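Local coordinates for putative decarboxylase involved in desferrioxamine biosynthesis (Erwinia amylovora, PDB 5O5C), which probably decarboxylates lysine with the help of pyridoxal 5'-phosphate, a step in making the siderophore desferrioxamine, at residues W151-I156 with A160-I165; R182-A187 with G292-V297; V209-L214 with S218-M223; D247-E252 with G282-L287; L390-R393 with A399-N402. One frame throughout, in Å; residues are numbered along the deposited sequence.

Contact 1: W151-I156 with A160-I165; sequences WTLSRI and AGADGI
Leu153, on the last turns of helix 140-156, reaches Ala162 and Asp163 where the chain comes back as strand 163-167, and it carries this contact almost alone. Its CB leaves the helix toward the returning chain, and chi1 of -74° sets CG beside the backbone N, so that the branched end is held out over the loop-to-strand junction. The two methyls divide the work there. CD1 rests on backbone, 3.8 Å from Asp163 CA and 3.9 Å from Ala162 O. CD2 takes the apolar partner, Ala162 CB at 4.0 Å, while Asp163 O lies 4.2 Å from the same methyl.

The CB of Asp163 is directed away from the helix segment, and its carboxylate has other partners. Gly164 N gives a hydrogen bond of 2.7 Å to Asp163 OD1, meeting it from above the carboxylate plane, and OD1 is also engaged by Lys375 in a salt bridge and by Gln146 in a hydrogen bond. No hydrogen bond joins the two segments, whose hold on each other is van der Waals contact.

Helix 140-156 thus leads through a short connection into an outermost strand of the seven-stranded sheet within this chain. Strand 163-167 pairs there with strand 339-343, whose Phe342 also packs against Leu153, Thr152 and Ile156.

Contact 2: R182-A187 with G292-V297; sequences RDSWCA and GMWMHV
Helix 170-189 lies here against the entry to strand 294-299 of the central sheet in this fold type I, pyridoxal phosphate-dependent enzyme, with Ser184 set against Trp294 and Trp185 against Gly292. Ser184 brings OG to the six-membered ring of Trp294, 3.5 Å from CE3 and 3.6 Å from CZ3, an oblique approach that is neither over the face nor at the edge. With chi1 at 71° the hydroxyl stands between its own backbone N and carbonyl carbon, where it can also bond to Leu180 O and Ala181 O one turn back in the helix. Ser184 CB adds a contact of 4.0 Å to Trp294 CZ3. At the far end of that indole, NE1 is hydrogen-bonded to Ser323.

Gly292 closes the preceding helix, 281-290, as the C-prime residue of a Schellman motif, with the positive phi that this motif requires. Its carbonyl oxygen touches Trp185: Gly292 O lies at the edge of the indole, near its plane, 3.6 Å from Trp185 CZ3. Trp185 is further fixed by a stack with His189 and an edge-to-face contact with Trp207.

On another side of the helix Arg182 grips Asp183 OD1 side-on. NE at 2.7 Å and NH2 at 2.8 Å both bind that one oxygen, which lies close to the guanidinium plane. Arg182 also hydrogen-bonds Leu226 O and, across the dimer interface, Ala224 O and Ile225 O of the second subunit.

Contact 3: V209-L214 with S218-M223; sequences VFTSKL and SIQKSM
Met223 curls back on itself, bent at both chi2 (-50°) and chi3 (-66°), and the double bend delivers its terminal methyl to Val209. CE lies 3.8 Å from Val209 CG2, with SD a little farther from the same methyl at 4.1 Å. One helical turn earlier Ile219 does the equivalent with a shorter chain. Its CG2 stands anti to the backbone N and meets Thr211 CG2 at 3.7 Å, the two side chains sliding past each other in opposite directions. Gln220 approaches from the flank, its NE2 4.1 Å from Thr211 OG1, too far for a hydrogen bond.

Strand 207-212, helix 218-225 and strand 233-236 form a beta-alpha-beta unit of the large sheet. The helix runs back almost antiparallel to the strand, at 158°, with the segment axes 10.5 Å apart at closest. Val233 of the next strand extends the apolar floor beneath Gln220 and Met223.

The N-terminal end of this helix reaches the cofactor: Ser218 touches pyridoxal-5'-phosphate, and its OG is hydrogen-bonded to His216 and Asn174, both also of the pocket. Ser218 O, in turn, accepts twice from Ser222. The OG of Ser222 comes to 2.6 Å from that oxygen, and its backbone N to 2.7 Å, the two arriving from opposite faces of the carbonyl plane.

Contact 4: D247-E252 with G282-L287; sequences DCLKQE and GAISEL
Leu287 and Leu249 carry the apolar part of this contact between two surface helices. Chi1 of Leu249 is 178°, carrying CG away from its own backbone N and across the gap, where CG lies 3.8 Å from Leu287 CD1. Its CD2 settles against both methyls of the partner, 3.9 Å from Leu287 CD1 and 4.0 Å from Leu287 CD2. The two leucines meet at an angle, branch against branch. A looser apolar touch continues the row: the same Leu249 CD2 is 4.3 Å from Ile284 CG2, one turn earlier on the second helix.

A second kind of contact sets a side chain on backbone. Leu287 CD1 reaches past Leu249 to the main chain of the first helix, 3.7 Å from Lys250 CA and 3.8 Å from Lys250 N, with Lys250 CB at 4.0 Å completing the seat. Lys250 takes part through its root, while the rest of its chain leads away from the second helix. Polar bonds add nothing between these segments, which no hydrogen bond or salt bridge joins.

The axes of segments 247-252 and 282-287 run nearly parallel, crossing at -19° with a closest approach of 10.8 Å, so two neighbouring alpha elements lie side by side on one face of the central sheet. Val266 of strand 262-269 lies under both Leu249 and Ile284. Leu249 also reaches Phe210 of strand 207-212 and Val236 of strand 233-236, while Leu287 packs on Met293 at the approach to strand 294-299.

Contact 5: L390-R393 with A399-N402; sequences LTLR and ALGN
Thr391 and Leu400 face each other across the corner formed by two consecutive helices, 385-394 and 397-420, which only a very short connection separates. Their side chains meet at a slant, and the leucine presents its fork to a single methyl. Thr391 CG2 lies almost equally far from the two branches, 3.9 Å from Leu400 CD1 and 4.0 Å from Leu400 CD2. The CB atoms of both residues are directed toward the opposite helix, and the contact is buried.

The orientation of Thr391 sorts its two branches by character. Chi1 of -65° turns OG1 to the side of its own backbone N and leaves CG2 to face the leucine. The hydroxyl is thereby kept out of the apolar contact and is satisfied in another direction, by Lys387 O one turn back along the helix and by Gln334. Leu400 holds its CG beside its own backbone N, and around it Val307, Phe332 and Phe333 supply further apolar cover. On the other helix, Thr391 also rests on Val115 and on Pro117 of helix 116-128.

Beyond this corner lies the dimer interface. Arg393, two residues on from Thr391, forms a salt bridge with Glu89 of the second subunit, and Ala399 packs on Phe27 of that chain. Leu392 touches Leu76 of the second subunit; its CB does not head for the other helix, yet its tip turns far enough to bring CD2 within 4.4 Å of Leu400 CD1.

Contact 1 comes first along the chain and contact 5 last; contact 2 closes a long loop inside which contacts 3 and 4 are nested. Contacts 1, 2 and 3 all reach the seven-stranded sheet, and the helices of contact 4 pack on it. Contacts 2, 3 and 4 form one cluster, with centres 14 to 16 Å apart. Phe210, turned away from the helix of contact 3, meets Leu249 of contact 4, so helices cover both faces of the sheet. Contact 5 lies about 35 Å from contact 4, between centres, yet joins contact 1 through Trp151 CZ2 and Leu392 CD2, 3.6 Å apart. Those two border the dimer interface, while contact 3 sits by the cofactor pocket.

Contact 1: W151-I156 with A160-I165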
# COMPACT_ATOMS: atom_id res chain seq x y z
N TRP B 151 8.28 19.26 4.62
CA TRP B 151 8.06 20.18 3.49
C TRP B 151 6.58 20.29 3.09
O TRP B 151 6.08 21.38 2.80
CB TRP B 151 8.89 19.75 2.28
CG TRP B 151 8.64 20.57 1.01
CD1 TRP B 151 9.26 21.73 0.67
CD2 TRP B 151 7.74 20.26 -0.08
NE1 TRP B 151 8.79 22.19 -0.53
CE2 TRP B 151 7.87 21.30 -1.03
CE3 TRP B 151 6.82 19.23 -0.33
CZ2 TRP B 151 7.12 21.35 -2.23
CZ3 TRP B 151 6.06 19.28 -1.54
CH2 TRP B 151 6.23 20.34 -2.47
N THR B 152 5.88 19.16 3.05
CA THR B 152 4.44 19.19 2.75
C THR B 152 3.69 19.96 3.82
O THR B 152 2.87 20.83 3.54
CB THR B 152 3.86 17.78 2.55
OG1 THR B 152 4.60 17.14 1.52
CG2 THR B 152 2.48 17.88 2.11
N LEU B 153 3.98 19.67 5.05
CA LEU B 153 3.28 20.34 6.14
C LEU B 153 3.50 21.88 6.12
O LEU B 153 2.59 22.66 6.48
CB LEU B 153 3.73 19.81 7.46
CG LEU B 153 3.25 18.42 7.87
CD1 LEU B 153 4.17 18.03 8.98
CD2 LEU B 153 1.80 18.41 8.34
N SER B 154 4.70 22.29 5.73
CA SER B 154 4.99 23.70 5.48
C SER B 154 4.09 24.35 4.44
O SER B 154 3.75 25.53 4.56
CB SER B 154 6.43 23.88 5.06
OG SER B 154 6.76 25.24 4.97
N ARG B 155 3.67 23.58 3.44
CA ARG B 155 2.85 24.12 2.37
C ARG B 155 1.41 24.13 2.76
O ARG B 155 0.67 25.00 2.31
CB ARG B 155 3.04 23.28 1.14
CG ARG B 155 4.47 23.28 0.65
CD ARG B 155 4.56 24.32 -0.36
NE ARG B 155 5.87 24.54 -0.91
CZ ARG B 155 6.06 25.07 -2.11
NH1 ARG B 155 5.03 25.38 -2.89
NH2 ARG B 155 7.28 25.35 -2.51
N ILE B 156 0.99 23.15 3.58
CA ILE B 156 -0.39 23.14 4.09
C ILE B 156 -0.60 24.28 5.08
O ILE B 156 -1.70 24.87 5.14
CB ILE B 156 -0.72 21.82 4.79
CG1 ILE B 156 -0.88 20.70 3.78
CG2 ILE B 156 -1.99 21.90 5.63
CD1 ILE B 156 -0.66 19.32 4.41
N ALA B 160 3.11 24.11 14.46
CA ALA B 160 4.36 23.53 14.92
C ALA B 160 4.35 22.02 15.22
O ALA B 160 5.05 21.28 14.52
CB ALA B 160 4.87 24.30 16.11
N GLY B 161 3.55 21.53 16.16
CA GLY B 161 3.60 20.07 16.50
C GLY B 161 2.92 19.06 15.58
O GLY B 161 2.51 17.95 16.02
N ALA B 162 2.76 19.42 14.31
CA ALA B 162 2.18 18.56 13.30
C ALA B 162 3.13 17.51 12.76
O ALA B 162 4.38 17.64 12.84
CB ALA B 162 1.60 19.38 12.17
N ASP B 163 2.54 16.48 12.16
CA ASP B 163 3.32 15.38 11.56
C ASP B 163 2.51 14.60 10.53
O ASP B 163 1.30 14.81 10.36
CB ASP B 163 3.77 14.45 12.67
CG ASP B 163 5.00 13.62 12.33
OD1 ASP B 163 5.51 13.60 11.19
OD2 ASP B 163 5.46 12.93 13.24
N GLY B 164 3.17 13.66 9.86
CA GLY B 164 2.44 12.76 8.94
C GLY B 164 3.18 11.52 8.53
O GLY B 164 4.27 11.25 9.02
N ILE B 165 2.61 10.78 7.60
CA ILE B 165 3.16 9.50 7.22
C ILE B 165 2.76 9.18 5.78
O ILE B 165 1.74 9.63 5.30
CB ILE B 165 2.67 8.44 8.23
CG1 ILE B 165 3.15 7.06 7.85
CG2 ILE B 165 1.17 8.45 8.36
CD1 ILE B 165 4.57 6.81 8.20

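Contact 2: R182-A187 with G292-V297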
# COMPACT_ATOMS: atom_id res chain seq x y z
N ARG B 182 -12.55 9.12 15.39
CA ARG B 182 -13.19 8.16 16.27
C ARG B 182 -12.44 8.02 17.60
O ARG B 182 -13.05 8.27 18.66
CB ARG B 182 -13.30 6.78 15.62
CG ARG B 182 -14.10 5.76 16.41
CD ARG B 182 -13.88 4.35 15.89
NE ARG B 182 -12.54 3.87 16.28
CZ ARG B 182 -12.04 2.68 16.03
NH1 ARG B 182 -12.73 1.75 15.37
NH2 ARG B 182 -10.82 2.40 16.45
N ASP B 183 -11.17 7.58 17.55
CA ASP B 183 -10.42 7.38 18.80
C ASP B 183 -10.14 8.60 19.62
O ASP B 183 -10.29 8.56 20.83
CB ASP B 183 -9.14 6.58 18.62
CG ASP B 183 -9.39 5.15 18.21
OD1 ASP B 183 -10.52 4.79 17.88
OD2 ASP B 183 -8.43 4.39 18.20
N SER B 184 -9.78 9.72 19.00
CA SER B 184 -9.59 10.96 19.81
C SER B 184 -10.86 11.45 20.52
O SER B 184 -10.78 12.03 21.64
CB SER B 184 -9.10 12.09 18.95
OG SER B 184 -10.17 12.49 18.11
N TRP B 185 -12.01 11.27 19.88
CA TRP B 185 -13.28 11.65 20.47
C TRP B 185 -13.53 10.78 21.68
O TRP B 185 -13.85 11.29 22.75
CB TRP B 185 -14.45 11.49 19.50
CG TRP B 185 -15.76 11.84 20.15
CD1 TRP B 185 -16.54 11.02 20.90
CD2 TRP B 185 -16.42 13.11 20.11
NE1 TRP B 185 -17.66 11.69 21.33
CE2 TRP B 185 -17.61 12.98 20.87
CE3 TRP B 185 -16.13 14.34 19.51
CZ2 TRP B 185 -18.50 14.04 21.05
CZ3 TRP B 185 -17.01 15.40 19.69
CH2 TRP B 185 -18.20 15.24 20.45
N CYS B 186 -13.38 9.47 21.52
CA CYS B 186 -13.53 8.56 22.65
C CYS B 186 -12.63 8.90 23.84
O CYS B 186 -13.07 8.74 24.98
CB CYS B 186 -13.30 7.11 22.26
SG CYS B 186 -13.79 6.01 23.61
N ALA B 187 -11.40 9.35 23.60
CA ALA B 187 -10.45 9.71 24.72
C ALA B 187 -10.75 11.02 25.48
O ALA B 187 -10.31 11.23 26.64
CB ALA B 187 -9.03 9.75 24.19
N GLY B 292 -16.93 21.08 18.91
CA GLY B 292 -15.78 20.18 19.24
C GLY B 292 -15.39 19.09 18.24
O GLY B 292 -14.78 18.06 18.61
N MET B 293 -15.75 19.29 16.98
CA MET B 293 -15.60 18.21 15.99
C MET B 293 -14.24 18.17 15.32
O MET B 293 -13.59 19.17 15.21
CB MET B 293 -16.68 18.31 14.91
CG MET B 293 -18.04 17.94 15.45
SD MET B 293 -19.17 17.63 14.13
CE MET B 293 -19.48 19.27 13.47
N TRP B 294 -13.85 16.99 14.85
CA TRP B 294 -12.62 16.79 14.13
C TRP B 294 -12.88 17.31 12.71
O TRP B 294 -13.91 16.97 12.13
CB TRP B 294 -12.27 15.29 14.09
CG TRP B 294 -11.00 14.94 13.38
CD1 TRP B 294 -10.76 14.95 12.02
CD2 TRP B 294 -9.78 14.57 13.99
NE1 TRP B 294 -9.46 14.57 11.76
CE2 TRP B 294 -8.84 14.33 12.96
CE3 TRP B 294 -9.40 14.38 15.31
CZ2 TRP B 294 -7.55 13.90 13.21
CZ3 TRP B 294 -8.16 13.99 15.56
CH2 TRP B 294 -7.22 13.75 14.51
N MET B 295 -11.97 18.13 12.19
CA MET B 295 -11.99 18.51 10.79
C MET B 295 -10.95 17.75 10.01
O MET B 295 -9.72 17.85 10.23
CB MET B 295 -11.79 20.00 10.59
CG MET B 295 -12.30 20.50 9.25
SD MET B 295 -11.65 22.13 8.87
CE MET B 295 -12.22 22.37 7.20
N HIS B 296 -11.44 16.96 9.07
CA HIS B 296 -10.57 16.29 8.15
C HIS B 296 -10.71 16.92 6.77
O HIS B 296 -11.81 17.06 6.24
CB HIS B 296 -10.89 14.82 8.12
CG HIS B 296 -10.19 14.11 7.03
ND1 HIS B 296 -8.82 14.09 6.94
CD2 HIS B 296 -10.65 13.42 5.96
CE1 HIS B 296 -8.47 13.36 5.92
NE2 HIS B 296 -9.56 12.98 5.27
N VAL B 297 -9.59 17.34 6.20
CA VAL B 297 -9.62 17.82 4.82
C VAL B 297 -9.16 16.71 3.89
O VAL B 297 -8.04 16.24 4.01
CB VAL B 297 -8.80 19.10 4.66
CG1 VAL B 297 -8.57 19.46 3.20
CG2 VAL B 297 -9.54 20.21 5.33

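Contact 3: V209-L214 with S218-M223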
# COMPACT_ATOMS: atom_id res chain seq x y z
N VAL B 209 -20.65 11.29 11.52
CA VAL B 209 -19.69 12.02 10.67
C VAL B 209 -20.43 12.68 9.52
O VAL B 209 -21.32 12.10 8.93
CB VAL B 209 -18.61 11.09 10.11
CG1 VAL B 209 -17.73 11.77 9.07
CG2 VAL B 209 -17.79 10.51 11.28
N PHE B 210 -20.04 13.90 9.18
CA PHE B 210 -20.71 14.65 8.13
C PHE B 210 -19.79 14.76 6.93
O PHE B 210 -18.62 15.14 7.08
CB PHE B 210 -21.13 16.03 8.61
CG PHE B 210 -21.99 16.01 9.82
CD1 PHE B 210 -21.42 15.98 11.07
CD2 PHE B 210 -23.37 16.00 9.71
CE1 PHE B 210 -22.21 15.92 12.20
CE2 PHE B 210 -24.17 15.96 10.84
CZ PHE B 210 -23.58 15.93 12.10
N THR B 211 -20.33 14.46 5.76
CA THR B 211 -19.61 14.67 4.50
C THR B 211 -20.55 15.11 3.43
O THR B 211 -21.75 14.86 3.50
CB THR B 211 -18.97 13.39 3.93
OG1 THR B 211 -19.93 12.34 3.82
CG2 THR B 211 -17.89 12.94 4.74
N SER B 212 -19.98 15.72 2.40
CA SER B 212 -20.73 16.08 1.20
C SER B 212 -21.19 14.80 0.48
O SER B 212 -20.47 13.80 0.42
CB SER B 212 -19.85 16.93 0.27
OG SER B 212 -20.57 17.44 -0.83
N LYS B 213 -22.39 14.83 -0.07
CA LYS B 213 -22.85 13.79 -1.00
C LYS B 213 -21.87 13.55 -2.17
O LYS B 213 -21.88 12.49 -2.73
CB LYS B 213 -24.22 14.17 -1.59
CG LYS B 213 -25.37 14.11 -0.62
CD LYS B 213 -26.63 14.78 -1.17
CE LYS B 213 -27.82 14.42 -0.28
NZ LYS B 213 -29.12 14.93 -0.79
N LEU B 214 -21.01 14.53 -2.51
CA LEU B 214 -19.96 14.36 -3.51
C LEU B 214 -18.58 13.99 -2.99
O LEU B 214 -17.58 14.12 -3.75
CB LEU B 214 -19.86 15.62 -4.38
CG LEU B 214 -21.14 16.13 -5.01
CD1 LEU B 214 -20.90 17.44 -5.73
CD2 LEU B 214 -21.69 15.15 -6.02
N SER B 218 -14.53 6.20 -0.09
CA SER B 218 -13.59 5.78 1.01
C SER B 218 -13.98 6.18 2.44
O SER B 218 -13.75 5.37 3.39
CB SER B 218 -12.13 6.16 0.69
OG SER B 218 -11.91 7.52 0.46
N ILE B 219 -14.64 7.35 2.60
CA ILE B 219 -15.20 7.78 3.89
C ILE B 219 -16.19 6.78 4.49
O ILE B 219 -15.96 6.29 5.58
CB ILE B 219 -15.82 9.20 3.84
CG1 ILE B 219 -14.81 10.28 3.38
CG2 ILE B 219 -16.41 9.58 5.20
CD1 ILE B 219 -13.45 10.23 4.05
N GLN B 220 -17.26 6.50 3.77
CA GLN B 220 -18.20 5.44 4.09
C GLN B 220 -17.56 4.03 4.23
O GLN B 220 -17.89 3.34 5.14
CB GLN B 220 -19.31 5.36 3.03
CG GLN B 220 -20.36 6.47 3.12
CD GLN B 220 -19.97 7.70 2.35
OE1 GLN B 220 -18.82 7.81 1.90
NE2 GLN B 220 -20.91 8.66 2.23
N LYS B 221 -16.66 3.63 3.33
CA LYS B 221 -15.93 2.36 3.45
C LYS B 221 -15.13 2.33 4.74
O LYS B 221 -15.07 1.31 5.44
CB LYS B 221 -15.00 2.10 2.26
CG LYS B 221 -15.67 2.01 0.89
CD LYS B 221 -14.65 1.84 -0.25
CE LYS B 221 -15.18 0.94 -1.36
NZ LYS B 221 -14.45 1.04 -2.66
N SER B 222 -14.52 3.46 5.09
CA SER B 222 -13.70 3.54 6.29
C SER B 222 -14.56 3.37 7.55
O SER B 222 -14.13 2.67 8.44
CB SER B 222 -12.92 4.84 6.41
OG SER B 222 -12.03 5.00 5.34
N MET B 223 -15.73 4.00 7.60
CA MET B 223 -16.66 3.86 8.75
C MET B 223 -17.24 2.46 8.82
O MET B 223 -17.53 2.00 9.94
CB MET B 223 -17.81 4.84 8.70
CG MET B 223 -17.51 6.29 8.61
SD MET B 223 -16.33 6.98 9.73
CE MET B 223 -17.21 6.78 11.24

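Contact 4: D247-E252 with G282-L287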
# COMPACT_ATOMS: atom_id res chain seq x y z
N ASP B 247 -24.80 25.97 5.48
CA ASP B 247 -26.19 26.07 6.01
C ASP B 247 -26.80 24.69 6.17
O ASP B 247 -27.43 24.40 7.22
CB ASP B 247 -27.12 26.92 5.11
CG ASP B 247 -26.72 28.40 5.03
OD1 ASP B 247 -25.97 28.91 5.91
OD2 ASP B 247 -27.15 29.06 4.07
N CYS B 248 -26.62 23.84 5.15
CA CYS B 248 -27.17 22.49 5.23
C CYS B 248 -26.42 21.66 6.28
O CYS B 248 -27.01 20.76 6.86
CB CYS B 248 -27.11 21.77 3.88
SG CYS B 248 -28.09 22.54 2.56
N LEU B 249 -25.10 21.90 6.45
CA LEU B 249 -24.30 21.20 7.49
C LEU B 249 -24.85 21.56 8.86
O LEU B 249 -25.09 20.67 9.69
CB LEU B 249 -22.85 21.61 7.44
CG LEU B 249 -21.86 21.03 8.49
CD1 LEU B 249 -21.89 19.50 8.51
CD2 LEU B 249 -20.41 21.52 8.37
N LYS B 250 -25.05 22.87 9.08
CA LYS B 250 -25.59 23.43 10.34
C LYS B 250 -26.88 22.67 10.64
O LYS B 250 -27.01 21.97 11.67
CB LYS B 250 -25.80 24.97 10.18
CG LYS B 250 -25.94 25.80 11.45
CD LYS B 250 -25.64 27.30 11.20
CE LYS B 250 -26.58 27.92 10.16
NZ LYS B 250 -26.43 29.41 10.03
N GLN B 251 -27.78 22.67 9.66
CA GLN B 251 -29.05 21.94 9.75
C GLN B 251 -28.88 20.45 10.08
O GLN B 251 -29.63 19.87 10.88
CB GLN B 251 -29.85 22.10 8.44
CG GLN B 251 -30.40 23.51 8.27
CD GLN B 251 -31.50 23.82 9.29
OE1 GLN B 251 -31.24 24.42 10.34
NE2 GLN B 251 -32.71 23.39 9.00
N GLU B 252 -27.90 19.82 9.45
CA GLU B 252 -27.65 18.39 9.75
C GLU B 252 -27.14 18.15 11.14
O GLU B 252 -27.54 17.20 11.78
CB GLU B 252 -26.71 17.75 8.74
CG GLU B 252 -27.41 16.79 7.80
CD GLU B 252 -28.09 17.47 6.66
OE1 GLU B 252 -27.79 18.67 6.47
OE2 GLU B 252 -28.87 16.80 5.95
N GLY B 282 -12.89 27.32 5.59
CA GLY B 282 -13.07 28.26 6.69
C GLY B 282 -14.38 28.11 7.44
O GLY B 282 -14.38 27.95 8.64
N ALA B 283 -15.49 28.12 6.73
CA ALA B 283 -16.79 27.96 7.37
C ALA B 283 -16.96 26.60 8.09
O ALA B 283 -17.39 26.53 9.24
CB ALA B 283 -17.86 28.15 6.35
N ILE B 284 -16.56 25.52 7.43
CA ILE B 284 -16.60 24.21 8.04
C ILE B 284 -15.80 24.14 9.34
O ILE B 284 -16.21 23.47 10.26
CB ILE B 284 -16.21 23.10 7.05
CG1 ILE B 284 -17.24 23.04 5.93
CG2 ILE B 284 -16.19 21.76 7.74
CD1 ILE B 284 -16.88 22.21 4.73
N SER B 285 -14.65 24.79 9.37
CA SER B 285 -13.73 24.75 10.51
C SER B 285 -14.29 25.52 11.72
O SER B 285 -14.03 25.14 12.85
CB SER B 285 -12.38 25.33 10.09
OG SER B 285 -11.51 25.48 11.19
N GLU B 286 -15.04 26.60 11.48
CA GLU B 286 -15.78 27.34 12.53
C GLU B 286 -16.93 26.46 13.13
O GLU B 286 -17.08 26.33 14.36
CB GLU B 286 -16.34 28.68 12.01
CG GLU B 286 -15.57 29.33 10.86
CD GLU B 286 -15.84 30.82 10.67
OE1 GLU B 286 -16.94 31.29 11.05
OE2 GLU B 286 -14.95 31.50 10.11
N LEU B 287 -17.69 25.81 12.27
CA LEU B 287 -18.72 24.92 12.76
C LEU B 287 -18.09 23.80 13.60
O LEU B 287 -18.56 23.50 14.71
CB LEU B 287 -19.55 24.35 11.59
CG LEU B 287 -20.91 23.76 11.97
CD1 LEU B 287 -21.97 24.01 10.92
CD2 LEU B 287 -20.84 22.28 12.30

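Contact 5: L390-R393 with A399-N402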
# COMPACT_ATOMS: atom_id res chain seq x y z
N LEU B 390 13.21 13.03 -4.91
CA LEU B 390 13.96 13.27 -6.13
C LEU B 390 13.26 14.23 -7.09
O LEU B 390 13.94 14.93 -7.83
CB LEU B 390 14.39 11.99 -6.84
CG LEU B 390 15.40 11.12 -6.08
CD1 LEU B 390 15.47 9.74 -6.72
CD2 LEU B 390 16.80 11.66 -5.95
N THR B 391 11.94 14.30 -7.08
CA THR B 391 11.26 15.27 -7.92
C THR B 391 11.63 16.69 -7.51
O THR B 391 12.04 17.50 -8.37
CB THR B 391 9.73 15.06 -7.94
OG1 THR B 391 9.42 13.78 -8.56
CG2 THR B 391 9.07 16.16 -8.70
N LEU B 392 11.53 17.00 -6.23
CA LEU B 392 11.86 18.34 -5.75
C LEU B 392 13.34 18.69 -5.95
O LEU B 392 13.70 19.80 -6.42
CB LEU B 392 11.46 18.43 -4.29
CG LEU B 392 9.95 18.26 -4.11
CD1 LEU B 392 9.56 17.73 -2.76
CD2 LEU B 392 9.28 19.57 -4.42
N ARG B 393 14.21 17.71 -5.68
CA ARG B 393 15.61 17.89 -5.84
C ARG B 393 15.99 18.19 -7.31
O ARG B 393 16.74 19.15 -7.55
CB ARG B 393 16.37 16.69 -5.28
CG ARG B 393 17.91 16.87 -5.30
CD ARG B 393 18.39 18.04 -4.44
NE ARG B 393 17.71 18.01 -3.13
CZ ARG B 393 17.35 19.08 -2.42
NH1 ARG B 393 17.61 20.33 -2.83
NH2 ARG B 393 16.69 18.90 -1.28
N ALA B 399 8.46 23.84 -10.96
CA ALA B 399 8.16 23.02 -12.13
C ALA B 399 6.81 22.28 -11.96
O ALA B 399 6.07 22.18 -12.89
CB ALA B 399 9.28 22.05 -12.40
N LEU B 400 6.48 21.80 -10.75
CA LEU B 400 5.18 21.14 -10.51
C LEU B 400 3.98 22.08 -10.60
O LEU B 400 2.92 21.75 -11.14
CB LEU B 400 5.22 20.41 -9.15
CG LEU B 400 6.21 19.23 -9.06
CD1 LEU B 400 6.39 18.73 -7.64
CD2 LEU B 400 5.72 18.10 -9.89
N GLY B 401 4.16 23.27 -10.04
CA GLY B 401 3.16 24.32 -10.04
C GLY B 401 2.88 24.85 -11.41
O GLY B 401 1.74 25.22 -11.68
N ASN B 402 3.91 24.93 -12.25
CA ASN B 402 3.80 25.37 -13.65
C ASN B 402 2.93 24.43 -14.43
O ASN B 402 2.05 24.87 -15.16
CB ASN B 402 5.15 25.50 -14.37
CG ASN B 402 5.99 26.68 -13.90
OD1 ASN B 402 5.45 27.67 -13.39
ND2 ASN B 402 7.31 26.56 -14.02